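Local structure of DynE8 (Micromonospora chersina, 4AMM) at residues L218-A223 / A264-T269; G233-V238 / H278-A283; L165-V170 / G389-A394. The protein belongs to enediyne biosynthesis as an iterative polyketide synthase, of which this chain is the acyltransferase domain, probably selecting acyl building blocks and loading them for chain assembly. All coordinates share one frame; numbering follows the deposited sequence.

Contact 1: residues L218-A223 / A264-T269; sequences LRADLA and AGIEAT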
loop_
_atom_site.group_PDB
_atom_site.type_symbol
_atom_site.label_atom_id
_atom_site.label_comp_id
_atom_site.label_asym_id
_atom_site.label_seq_id
_atom_site.Cartn_x
_atom_site.Cartn_y
_atom_site.Cartn_z
ATOM N N LEU A 218 8.389 -17.789 -2.597
ATOM C CA LEU A 218 9.168 -18.550 -1.628
ATOM C C LEU A 218 9.124 -17.856 -0.264
ATOM O O LEU A 218 9.355 -16.608 -0.157
ATOM C CB LEU A 218 10.667 -18.637 -2.029
ATOM C CG LEU A 218 10.931 -19.148 -3.452
ATOM C CD1 LEU A 218 12.362 -18.968 -3.909
ATOM C CD2 LEU A 218 10.539 -20.611 -3.564
ATOM N N ARG A 219 8.934 -18.652 0.805
ATOM C CA ARG A 219 9.051 -18.116 2.181
ATOM C C ARG A 219 10.489 -18.214 2.618
ATOM O O ARG A 219 10.906 -19.143 3.281
ATOM C CB ARG A 219 8.136 -19.014 3.031
ATOM C CG ARG A 219 8.045 -18.595 4.501
ATOM C CD ARG A 219 7.294 -17.282 4.772
ATOM N NE ARG A 219 5.900 -17.138 4.250
ATOM C CZ ARG A 219 4.736 -17.623 4.713
ATOM N NH1 ARG A 219 4.622 -18.457 5.761
ATOM N NH2 ARG A 219 3.631 -17.283 4.049
ATOM N N ALA A 220 11.274 -17.244 2.166
ATOM C CA ALA A 220 12.721 -17.234 2.288
ATOM C C ALA A 220 13.208 -15.841 1.855
ATOM O O ALA A 220 12.453 -15.049 1.258
ATOM C CB ALA A 220 13.330 -18.303 1.342
ATOM N N ASP A 221 14.474 -15.543 2.196
ATOM C CA ASP A 221 15.079 -14.294 1.826
ATOM C C ASP A 221 15.760 -14.312 0.477
ATOM O O ASP A 221 15.824 -15.345 -0.195
ATOM C CB ASP A 221 15.998 -13.771 2.941
ATOM C CG ASP A 221 17.210 -14.611 3.176
ATOM O OD1 ASP A 221 17.721 -15.380 2.380
ATOM O OD2 ASP A 221 17.784 -14.454 4.295
ATOM N N LEU A 222 16.296 -13.167 0.073
ATOM C CA LEU A 222 16.871 -13.046 -1.284
ATOM C C LEU A 222 18.044 -14.016 -1.494
ATOM O O LEU A 222 18.106 -14.694 -2.541
ATOM C CB LEU A 222 17.277 -11.580 -1.473
ATOM C CG LEU A 222 17.948 -11.289 -2.844
ATOM C CD1 LEU A 222 16.963 -11.448 -3.977
ATOM C CD2 LEU A 222 18.420 -9.874 -2.848
ATOM N N ALA A 223 18.956 -14.105 -0.559
ATOM C CA ALA A 223 20.066 -15.060 -0.722
ATOM C C ALA A 223 19.576 -16.496 -0.796
ATOM O O ALA A 223 20.105 -17.290 -1.598
ATOM C CB ALA A 223 20.983 -14.978 0.472
ATOM N N ALA A 264 15.459 -28.401 0.420
ATOM C CA ALA A 264 16.014 -27.485 1.384
ATOM C C ALA A 264 15.069 -27.213 2.547
ATOM O O ALA A 264 15.423 -26.504 3.504
ATOM C CB ALA A 264 16.416 -26.149 0.661
ATOM N N GLY A 265 13.857 -27.742 2.463
ATOM C CA GLY A 265 12.824 -27.385 3.424
ATOM C C GLY A 265 12.314 -25.910 3.395
ATOM O O GLY A 265 11.883 -25.326 4.422
ATOM N N ILE A 266 12.287 -25.325 2.196
ATOM C CA ILE A 266 11.732 -23.983 2.000
ATOM C C ILE A 266 10.348 -24.121 1.355
ATOM O O ILE A 266 10.252 -24.887 0.357
ATOM C CB ILE A 266 12.695 -23.127 1.143
ATOM C CG1 ILE A 266 13.951 -22.872 1.972
ATOM C CG2 ILE A 266 12.039 -21.780 0.712
ATOM C CD1 ILE A 266 14.997 -22.045 1.251
ATOM N N GLU A 267 9.306 -23.508 1.893
ATOM C CA GLU A 267 7.946 -23.539 1.289
ATOM C C GLU A 267 7.865 -22.705 0.006
ATOM O O GLU A 267 8.133 -21.481 -0.007
ATOM C CB GLU A 267 6.874 -23.054 2.276
ATOM C CG GLU A 267 5.424 -23.118 1.713
ATOM C CD GLU A 267 4.329 -22.339 2.500
ATOM O OE1 GLU A 267 4.414 -21.082 2.757
ATOM O OE2 GLU A 267 3.330 -23.024 2.826
ATOM N N ALA A 268 7.566 -23.365 -1.108
ATOM C CA ALA A 268 7.392 -22.717 -2.453
ATOM C C ALA A 268 5.931 -22.793 -2.824
ATOM O O ALA A 268 5.355 -23.948 -2.880
ATOM C CB ALA A 268 8.193 -23.421 -3.440
ATOM N N THR A 269 5.297 -21.671 -3.095
ATOM C CA THR A 269 3.866 -21.556 -3.427
ATOM C C THR A 269 3.681 -21.135 -4.888
ATOM O O THR A 269 3.972 -20.003 -5.220
ATOM C CB THR A 269 3.211 -20.546 -2.498
ATOM O OG1 THR A 269 3.368 -21.028 -1.113
ATOM C CG2 THR A 269 1.695 -20.464 -2.757
HETATM O O HOH W 1 9.856 -21.742 4.071
#

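Contact 2: residues G233-V238 / H278-A283; sequences GAVVAV and HSPLMA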
loop_
_atom_site.group_PDB
_atom_site.type_symbol
_atom_site.label_atom_id
_atom_site.label_comp_id
_atom_site.label_asym_id
_atom_site.label_seq_id
_atom_site.Cartn_x
_atom_site.Cartn_y
_atom_site.Cartn_z
ATOM N N GLY A 233 17.691 -21.567 -14.308
ATOM C CA GLY A 233 17.013 -20.710 -15.274
ATOM C C GLY A 233 15.989 -19.766 -14.680
ATOM O O GLY A 233 15.645 -18.791 -15.363
ATOM N N ALA A 234 15.479 -20.075 -13.501
ATOM C CA ALA A 234 14.557 -19.100 -12.889
ATOM C C ALA A 234 15.330 -17.968 -12.318
ATOM O O ALA A 234 16.511 -18.108 -11.968
ATOM C CB ALA A 234 13.812 -19.829 -11.766
ATOM N N VAL A 235 14.648 -16.812 -12.196
ATOM C CA VAL A 235 15.297 -15.570 -11.669
ATOM C C VAL A 235 14.426 -14.922 -10.670
ATOM O O VAL A 235 13.182 -15.113 -10.618
ATOM C CB VAL A 235 15.600 -14.590 -12.808
ATOM C CG1 VAL A 235 16.604 -15.297 -13.821
ATOM C CG2 VAL A 235 14.366 -14.054 -13.473
ATOM N N VAL A 236 15.025 -14.063 -9.826
ATOM C CA VAL A 236 14.226 -13.290 -8.884
ATOM C C VAL A 236 13.380 -12.289 -9.608
ATOM O O VAL A 236 13.885 -11.513 -10.474
ATOM C CB VAL A 236 15.168 -12.582 -7.900
ATOM C CG1 VAL A 236 14.419 -11.672 -6.977
ATOM C CG2 VAL A 236 15.885 -13.625 -6.989
ATOM N N ALA A 237 12.078 -12.285 -9.313
ATOM C CA ALA A 237 11.128 -11.391 -9.887
ATOM C C ALA A 237 10.702 -10.335 -8.901
ATOM O O ALA A 237 10.561 -9.164 -9.295
ATOM C CB ALA A 237 9.894 -12.249 -10.346
ATOM N N VAL A 238 10.472 -10.708 -7.619
ATOM C CA VAL A 238 9.937 -9.725 -6.685
ATOM C C VAL A 238 10.663 -9.984 -5.363
ATOM O O VAL A 238 10.598 -11.071 -4.793
ATOM C CB VAL A 238 8.429 -9.919 -6.482
ATOM C CG1 VAL A 238 7.883 -8.867 -5.449
ATOM C CG2 VAL A 238 7.646 -9.870 -7.805
ATOM N N HIS A 278 8.363 -9.763 -14.512
ATOM C CA HIS A 278 9.658 -9.356 -13.891
ATOM C C HIS A 278 10.730 -10.374 -14.134
ATOM O O HIS A 278 11.518 -10.764 -13.265
ATOM C CB HIS A 278 9.441 -9.007 -12.395
ATOM C CG HIS A 278 8.632 -7.785 -12.256
ATOM N ND1 HIS A 278 9.214 -6.558 -12.608
ATOM C CD2 HIS A 278 7.334 -7.539 -11.999
ATOM C CE1 HIS A 278 8.298 -5.612 -12.479
ATOM N NE2 HIS A 278 7.126 -6.178 -12.138
ATOM N N SER A 279 10.840 -10.769 -15.428
ATOM C CA SER A 279 11.873 -11.671 -15.904
ATOM C C SER A 279 12.181 -11.234 -17.349
ATOM O O SER A 279 11.399 -10.551 -17.982
ATOM C CB SER A 279 11.418 -13.150 -15.858
ATOM O OG SER A 279 10.647 -13.492 -17.020
ATOM N N PRO A 280 13.268 -11.794 -17.913
ATOM C CA PRO A 280 13.567 -11.585 -19.340
ATOM C C PRO A 280 12.478 -11.995 -20.304
ATOM O O PRO A 280 12.494 -11.500 -21.426
ATOM C CB PRO A 280 14.835 -12.390 -19.573
ATOM C CG PRO A 280 15.538 -12.344 -18.197
ATOM C CD PRO A 280 14.404 -12.416 -17.187
ATOM N N LEU A 281 11.566 -12.863 -19.900
ATOM C CA LEU A 281 10.453 -13.257 -20.836
ATOM C C LEU A 281 9.522 -12.117 -21.092
ATOM O O LEU A 281 8.672 -12.164 -21.983
ATOM C CB LEU A 281 9.652 -14.448 -20.299
ATOM C CG LEU A 281 10.555 -15.655 -20.244
ATOM C CD1 LEU A 281 9.775 -16.791 -19.689
ATOM C CD2 LEU A 281 11.123 -16.009 -21.693
ATOM N N MET A 282 9.620 -11.017 -20.343
ATOM C CA MET A 282 8.866 -9.772 -20.598
ATOM C C MET A 282 9.585 -8.795 -21.531
ATOM O O MET A 282 8.961 -7.740 -21.777
ATOM C CB MET A 282 8.487 -9.084 -19.259
ATOM C CG MET A 282 7.735 -9.955 -18.289
ATOM S SD MET A 282 6.226 -10.803 -18.980
ATOM C CE MET A 282 5.392 -9.281 -19.245
ATOM N N ALA A 283 10.705 -9.178 -22.109
ATOM C CA ALA A 283 11.391 -8.200 -22.983
ATOM C C ALA A 283 10.524 -7.740 -24.193
ATOM O O ALA A 283 10.545 -6.571 -24.512
ATOM C CB ALA A 283 12.708 -8.813 -23.448
#

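Contact 3: residues L165-V170 / G389-A394; sequences LGARPV and GAVDDA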
loop_
_atom_site.group_PDB
_atom_site.type_symbol
_atom_site.label_atom_id
_atom_site.label_comp_id
_atom_site.label_asym_id
_atom_site.label_seq_id
_atom_site.Cartn_x
_atom_site.Cartn_y
_atom_site.Cartn_z
ATOM N N LEU A 165 -7.317 16.575 1.063
ATOM C CA LEU A 165 -6.910 16.700 2.472
ATOM C C LEU A 165 -5.705 17.552 2.664
ATOM O O LEU A 165 -5.337 17.843 3.808
ATOM C CB LEU A 165 -6.645 15.290 3.058
ATOM C CG LEU A 165 -7.846 14.365 3.229
ATOM C CD1 LEU A 165 -7.259 13.021 3.510
ATOM C CD2 LEU A 165 -8.718 14.792 4.345
ATOM N N GLY A 166 -5.010 17.926 1.587
ATOM C CA GLY A 166 -3.719 18.627 1.746
ATOM C C GLY A 166 -2.657 17.765 2.405
ATOM O O GLY A 166 -1.805 18.244 3.178
ATOM N N ALA A 167 -2.600 16.483 2.107
ATOM C CA ALA A 167 -1.636 15.620 2.779
ATOM C C ALA A 167 -0.193 15.934 2.511
ATOM O O ALA A 167 0.179 16.290 1.373
ATOM C CB ALA A 167 -1.957 14.127 2.351
ATOM N N ARG A 168 0.611 15.789 3.555
ATOM C CA ARG A 168 2.064 16.062 3.426
ATOM C C ARG A 168 2.944 14.860 3.836
ATOM O O ARG A 168 3.637 14.850 4.822
ATOM C CB ARG A 168 2.421 17.214 4.333
ATOM C CG ARG A 168 1.828 18.548 3.822
ATOM C CD ARG A 168 2.408 19.756 4.602
ATOM N NE ARG A 168 2.031 19.604 5.993
ATOM C CZ ARG A 168 2.610 20.139 7.057
ATOM N NH1 ARG A 168 3.680 20.912 6.929
ATOM N NH2 ARG A 168 2.097 19.885 8.258
ATOM N N PRO A 169 2.932 13.817 3.021
ATOM C CA PRO A 169 3.849 12.676 3.221
ATOM C C PRO A 169 5.284 13.081 2.894
ATOM O O PRO A 169 5.518 14.066 2.168
ATOM C CB PRO A 169 3.329 11.610 2.220
ATOM C CG PRO A 169 2.337 12.237 1.433
ATOM C CD PRO A 169 2.226 13.729 1.710
ATOM N N VAL A 170 6.208 12.282 3.404
ATOM C CA VAL A 170 7.651 12.507 3.160
ATOM C C VAL A 170 8.082 11.939 1.807
ATOM O O VAL A 170 9.171 12.266 1.320
ATOM C CB VAL A 170 8.538 11.940 4.296
ATOM C CG1 VAL A 170 8.238 12.618 5.664
ATOM C CG2 VAL A 170 8.422 10.456 4.437
ATOM N N GLY A 389 -0.464 13.750 11.852
ATOM C CA GLY A 389 -0.199 15.147 11.530
ATOM C C GLY A 389 0.087 15.345 10.079
ATOM O O GLY A 389 0.528 16.479 9.741
ATOM N N ALA A 390 -0.201 14.392 9.192
ATOM C CA ALA A 390 0.022 14.622 7.747
ATOM C C ALA A 390 -1.157 15.385 7.104
ATOM O O ALA A 390 -0.968 15.905 6.011
ATOM C CB ALA A 390 0.267 13.310 7.019
ATOM N N VAL A 391 -2.321 15.432 7.747
ATOM C CA VAL A 391 -3.459 16.216 7.303
ATOM C C VAL A 391 -3.991 16.967 8.498
ATOM O O VAL A 391 -3.879 16.458 9.649
ATOM C CB VAL A 391 -4.592 15.406 6.592
ATOM C CG1 VAL A 391 -4.044 14.660 5.383
ATOM C CG2 VAL A 391 -5.272 14.419 7.571
ATOM N N ASP A 392 -4.570 18.138 8.271
ATOM C CA ASP A 392 -5.049 18.929 9.413
ATOM C C ASP A 392 -6.528 18.980 9.613
ATOM O O ASP A 392 -6.994 19.514 10.604
ATOM C CB ASP A 392 -4.557 20.350 9.211
ATOM C CG ASP A 392 -3.054 20.460 9.501
ATOM O OD1 ASP A 392 -2.395 19.602 10.202
ATOM O OD2 ASP A 392 -2.498 21.505 9.048
ATOM N N ASP A 393 -7.295 18.293 8.736
ATOM C CA ASP A 393 -8.774 18.544 8.694
ATOM C C ASP A 393 -9.434 17.286 8.171
ATOM O O ASP A 393 -9.233 16.960 6.991
ATOM C CB ASP A 393 -9.021 19.794 7.799
ATOM C CG ASP A 393 -10.417 20.235 7.735
ATOM O OD1 ASP A 393 -11.367 19.417 8.077
ATOM O OD2 ASP A 393 -10.709 21.384 7.320
ATOM N N ALA A 394 -10.183 16.596 9.031
ATOM C CA ALA A 394 -10.860 15.376 8.627
ATOM C C ALA A 394 -12.289 15.629 8.193
ATOM O O ALA A 394 -13.044 14.661 7.834
ATOM C CB ALA A 394 -10.826 14.423 9.867
HETATM O O HOH W 2 -3.802 19.314 5.662
HETATM O O HOH W 3 -6.998 18.086 5.884
HETATM O O HOH W 4 -1.106 18.771 6.096
HETATM O O HOH W 5 -0.570 18.609 8.583
#

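Contact 1: residues L218-A223 / A264-T269
Leu218 and Ala268 face each other as an antiparallel, non-hydrogen-bonded pair, and the CD2 methyl of the leucine lies 3.7 Å from the Ala268 CB. The leucine CG stands beside its backbone N (chi1 -53°), which brings this branch over Ala268, where a small methyl leaves room for a larger partner. On the next pair Arg219 N donates to Glu267 O at 3.1 Å. The same oxygen is approached by Leu218 CA at 3.5 Å, in a CA-H...O contact.

Ile266 supplies the second apolar patch. Its CG2 methyl, anti to the backbone N, rests 3.8 Å from Ala220 CB, with CD1 slightly farther off, and it also comes near Arg219 O. Water 1 ties the backbones together by donating to Arg219 O and accepting from Glu267 N.

At the exposed edge, Arg219 and Glu267 run side by side. The arginine folds at chi2 and chi3 while the glutamate stays extended beyond CG, and this places OE1 over one face of the guanidinium, toward its rim, with the two planes 73° apart. The NH1 to OE1 separation of 4.0 Å marks a long salt bridge; OE1 is too far out of the guanidinium plane for any N-H to point at it, as suits long charged side chains at an exposed rim.

Gly265, with positive phi, which favours glycine, ends helix 251-264 in a Schellman motif, and Asp221 N-caps helix 222-229, whose Leu228 touches both Leu218 and Ile266. The contact thus adds outer strand 268-270 to strand 213-218, with helix 222-229 packed against the pair.

Contact 2: residues G233-V238 / H278-A283
His278 meets Ala237 through the first atoms of its side chain, and its ring carries on to partners beyond this contact. CB lies 3.3 Å from Ala237 O and 3.9 Å from the Ala237 CB methyl; the small alanine allows the histidine this close to the strand. CG is 3.8 Å from Ala237 O, with the carbonyl set obliquely to the ring. CB points toward the strand, and CG, beside the backbone N (chi1 -68°), carries the ring on past Ala237: ND1 is hydrogen-bonded to Gly329 O, and NE2 at the tip to Ser176 OG. Two bonds at its two nitrogens fix the rotation of the ring. Ser176 lies in a GxSxG sequence, so the pairing is consistent with the serine-histidine dyad of acyltransferases.

No hydrogen bond joins the two segments; the nearest equivalent is a CA-H...O contact from Ala237 CA to His278 O, 3.5 Å. Farther along, the CG2 branch of Val235 lies 3.9 Å from Ser279 CB, and the same methyl touches the Pro280 ring at CD, 4.1 Å off. Ser279 OG accepts from Leu281 N in an ST turn, which starts the short 3-10 segment 280-282, and it also bonds to Ala276 O.

Strand 235-241 lies between strands 244-250 and 331-332, its classic bulge at Ala237 and Val238 facing Val246, while the loop bearing His278 passes alongside it and runs into helix 283-294.

Contact 3: residues L165-V170 / G389-A394
Arg168 N donates to Ala390 O at 2.9 Å in a bent bond (N-H...O 148°), joining two irregular backbones side by side, and Ala167 CA adds a CA-H...O contact of 3.3 Å to the same oxygen.

Val391 is the apolar centre. Its CG1 branch, beside the backbone N (chi1 -57°), comes 3.5 Å from Leu165 CB and 3.7 Å from Ala167 CB. Leu165 reaches farther with CD2, which lies 3.5 Å from Asp393 O. Val391 suits the place because its short, branched side chain puts CG1 against both Leu165 and Ala167.

Arg168 runs outward, bending at chi3. NE donates to water 4, which also lies close to Gly166 O and Ala390 O. Water 5 sits in plane at the guanidinium edge, accepting from NH2 at 3.0 Å and neighbouring Gly389 O and Asp392 OD1. It can thus link two opposite charges, Arg168 NH2 and Asp392 OD1 being 4.9 Å apart. Waters 2 and 3 lie beside Leu165 O, the first accepting from Asp392 N, the second next to Asp393 O. Asp392 OD1 has a salt bridge to Arg53; Asp393 OD1 is hydrogen-bonded to Thr395 OG1, and OD2 pairs with Arg47 in a salt bridge.

Gly166 and Gly389, at positive phi, which favours glycine, end helices 144-165 and 376-387 in Schellman motifs, so two helix termini meet here. Residues 165-170 lead into strand 171-174 of the parallel sheet, consistent with this family's alpha/beta core, and Ala394 lies against strand 4-10.

How the contacts relate
Contacts 1 and 2 share one region: both reach the mixed sheet, their segments alternate along the chain, and Leu222 CD1 touches Val236 CG2 at 3.9 Å where helix 222-229 meets strand 235-241. Contact 3 lies on the opposite side of the chain's centre, its centre about 39 Å from that of contact 1 and about 38 Å from that of contact 2, and its segments enclose both in sequence. Contact 1 is at the surface and combines strand pairing with a long ion pair. Contact 2 is buried and joins its segments by packing and a CA-H...O contact, the two nitrogens of His278 being bonded outside it. Contact 3, partly buried, sets a valine-centred apolar patch beside a water-bridged polar margin.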